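Local atomic coordinates of Mll8193 protein (Mesorhizobium loti, PDB entry 3FH1), a protein that is of unknown function but has an NTF2-like, SnoaL-type fold whose cone-shaped interior probably forms a small-molecule pocket. Residues A[68-73]-A[118-123]. Residues are numbered along the deposited sequence; the frame is centred on the assembly and turned at random. Where two conformers were deposited one is given.
Sequences QLWSAI and GRIVEA. With EDO (1,2-ethanediol), chain D.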
# COMPACT_ATOMS: atom_id res chain seq x y z
N GLN A 68 -8.48 -19.10 7.74
CA GLN A 68 -8.69 -19.03 9.19
C GLN A 68 -8.50 -17.59 9.68
O GLN A 68 -9.30 -17.12 10.51
CB GLN A 68 -7.75 -19.95 9.92
CG GLN A 68 -8.00 -20.06 11.41
CD GLN A 68 -7.18 -21.21 12.03
OE1 GLN A 68 -7.14 -22.34 11.49
NE2 GLN A 68 -6.50 -20.92 13.13
N LEU A 69 -7.45 -16.92 9.21
CA LEU A 69 -7.14 -15.58 9.68
C LEU A 69 -8.21 -14.60 9.25
O LEU A 69 -8.77 -13.88 10.06
CB LEU A 69 -5.78 -15.10 9.21
CG LEU A 69 -5.36 -13.64 9.59
CD1 LEU A 69 -5.15 -13.52 11.03
CD2 LEU A 69 -4.14 -13.19 8.83
N TRP A 70 -8.51 -14.58 7.97
CA TRP A 70 -9.53 -13.66 7.49
C TRP A 70 -10.93 -13.93 8.08
O TRP A 70 -11.69 -12.99 8.33
CB TRP A 70 -9.55 -13.67 5.99
CG TRP A 70 -8.49 -12.80 5.40
CD1 TRP A 70 -8.06 -11.58 5.85
CD2 TRP A 70 -7.77 -13.04 4.18
NE1 TRP A 70 -7.13 -11.04 4.97
CE2 TRP A 70 -6.99 -11.90 3.92
CE3 TRP A 70 -7.77 -14.08 3.24
CZ2 TRP A 70 -6.16 -11.82 2.82
CZ3 TRP A 70 -6.95 -14.00 2.17
CH2 TRP A 70 -6.14 -12.87 1.96
N SER A 71 -11.28 -15.19 8.29
CA SER A 71 -12.57 -15.56 8.90
C SER A 71 -12.71 -15.00 10.31
O SER A 71 -13.77 -14.53 10.73
CB SER A 71 -12.74 -17.09 8.91
OG SER A 71 -12.78 -17.60 7.60
N ALA A 72 -11.63 -15.10 11.07
CA ALA A 72 -11.65 -14.61 12.43
C ALA A 72 -11.81 -13.08 12.40
O ALA A 72 -12.53 -12.51 13.22
CB ALA A 72 -10.35 -14.99 13.15
N ILE A 73 -11.06 -12.44 11.52
CA ILE A 73 -11.10 -10.97 11.38
C ILE A 73 -12.51 -10.54 11.04
O ILE A 73 -13.03 -9.61 11.66
CB ILE A 73 -10.07 -10.42 10.37
CG1 ILE A 73 -8.65 -10.60 10.95
CG2 ILE A 73 -10.37 -8.90 10.05
CD1 ILE A 73 -7.54 -10.39 9.94
N GLY A 118 -7.15 -16.33 -11.28
CA GLY A 118 -8.46 -15.98 -10.76
C GLY A 118 -8.66 -16.09 -9.25
O GLY A 118 -9.80 -16.01 -8.78
N ARG A 119 -7.57 -16.36 -8.53
CA ARG A 119 -7.60 -16.42 -7.08
C ARG A 119 -6.52 -15.56 -6.44
O ARG A 119 -5.45 -15.30 -7.08
CB ARG A 119 -7.47 -17.87 -6.56
CG ARG A 119 -8.64 -18.77 -6.96
CD ARG A 119 -8.56 -20.14 -6.27
NE ARG A 119 -9.68 -21.00 -6.67
CZ ARG A 119 -9.70 -21.70 -7.79
NH1 ARG A 119 -8.67 -21.68 -8.59
NH2 ARG A 119 -10.75 -22.42 -8.10
N ILE A 120 -6.78 -15.13 -5.21
CA ILE A 120 -5.80 -14.33 -4.46
C ILE A 120 -4.62 -15.19 -4.10
O ILE A 120 -4.81 -16.23 -3.45
CB ILE A 120 -6.38 -13.73 -3.17
CG1 ILE A 120 -7.57 -12.84 -3.54
CG2 ILE A 120 -5.32 -12.95 -2.39
CD1 ILE A 120 -8.58 -12.60 -2.42
N VAL A 121 -3.41 -14.79 -4.52
CA VAL A 121 -2.18 -15.49 -4.19
C VAL A 121 -1.32 -14.75 -3.18
O VAL A 121 -0.45 -15.36 -2.59
CB VAL A 121 -1.34 -15.78 -5.39
CG1 VAL A 121 -1.99 -16.82 -6.27
CG2 VAL A 121 -0.94 -14.54 -6.18
N GLU A 122 -1.55 -13.44 -3.03
CA GLU A 122 -0.71 -12.61 -2.17
C GLU A 122 -1.56 -11.47 -1.63
O GLU A 122 -2.38 -10.85 -2.33
CB GLU A 122 0.46 -12.06 -3.00
CG GLU A 122 1.40 -11.11 -2.33
CD GLU A 122 2.57 -10.73 -3.26
OE1 GLU A 122 2.36 -9.95 -4.23
OE2 GLU A 122 3.69 -11.23 -3.03
N ALA A 123 -1.45 -11.25 -0.32
CA ALA A 123 -2.12 -10.13 0.33
C ALA A 123 -1.12 -9.57 1.33
O ALA A 123 -0.68 -10.30 2.25
CB ALA A 123 -3.39 -10.54 1.06
C1 EDO D . -10.72 -23.48 -3.67
O1 EDO D . -10.46 -22.17 -4.24
C2 EDO D . -11.70 -24.26 -4.53
O2 EDO D . -12.85 -23.43 -4.85
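Trp70 reaches Ala123 and Ile120 because its CG lies anti to the carbonyl carbon and beside the backbone N (chi1 -82°). A chi2 of -39° then turns the benzo edge, CZ2 and CH2, toward the strand. Ala123 CB lies at this edge, near the ring plane, 3.5 Å from Trp70 CZ2 and 3.7 Å from Trp70 CH2. Ile120 touches more lightly: its CG2 comes obliquely to Trp70 CH2 at 4.4 Å. No hydrogen bond joins the two segments. The backbones stay well apart, with 10.9 Å between Trp70 CA and Ala123 CA, and the indole bridges the gap.

This is packing of a helix on the curved sheet of the NTF2-like fold. Helix 63-75 supplies the tryptophan, and strand 119-127 supplies the two aliphatic partners. Ile120 and Ala123 can both face the helix, although three positions apart, because Val121 and Glu122 form a classic beta bulge opposite Arg114. Glu122 points away from the helix; in one of its two conformers, OE1 makes a salt bridge with Arg114 NE.

Phe26 and Phe30 pack edge-to-face with the indole, and Ile42 and Ile48 also touch it. Trp70 NE1 is hydrogen-bonded to an unidentified ligand, probably from the crystallisation liquor, which is consistent with a pocket beside the ring. Arg119 is not part of the apolar contact. Its NE gives a weak, bent hydrogen bond to O1 of 1,2-ethanediol (2.8 Å, 122° at the hydrogen), probably also from the liquor. The same N-H is shared with Glu40 O, again weakly.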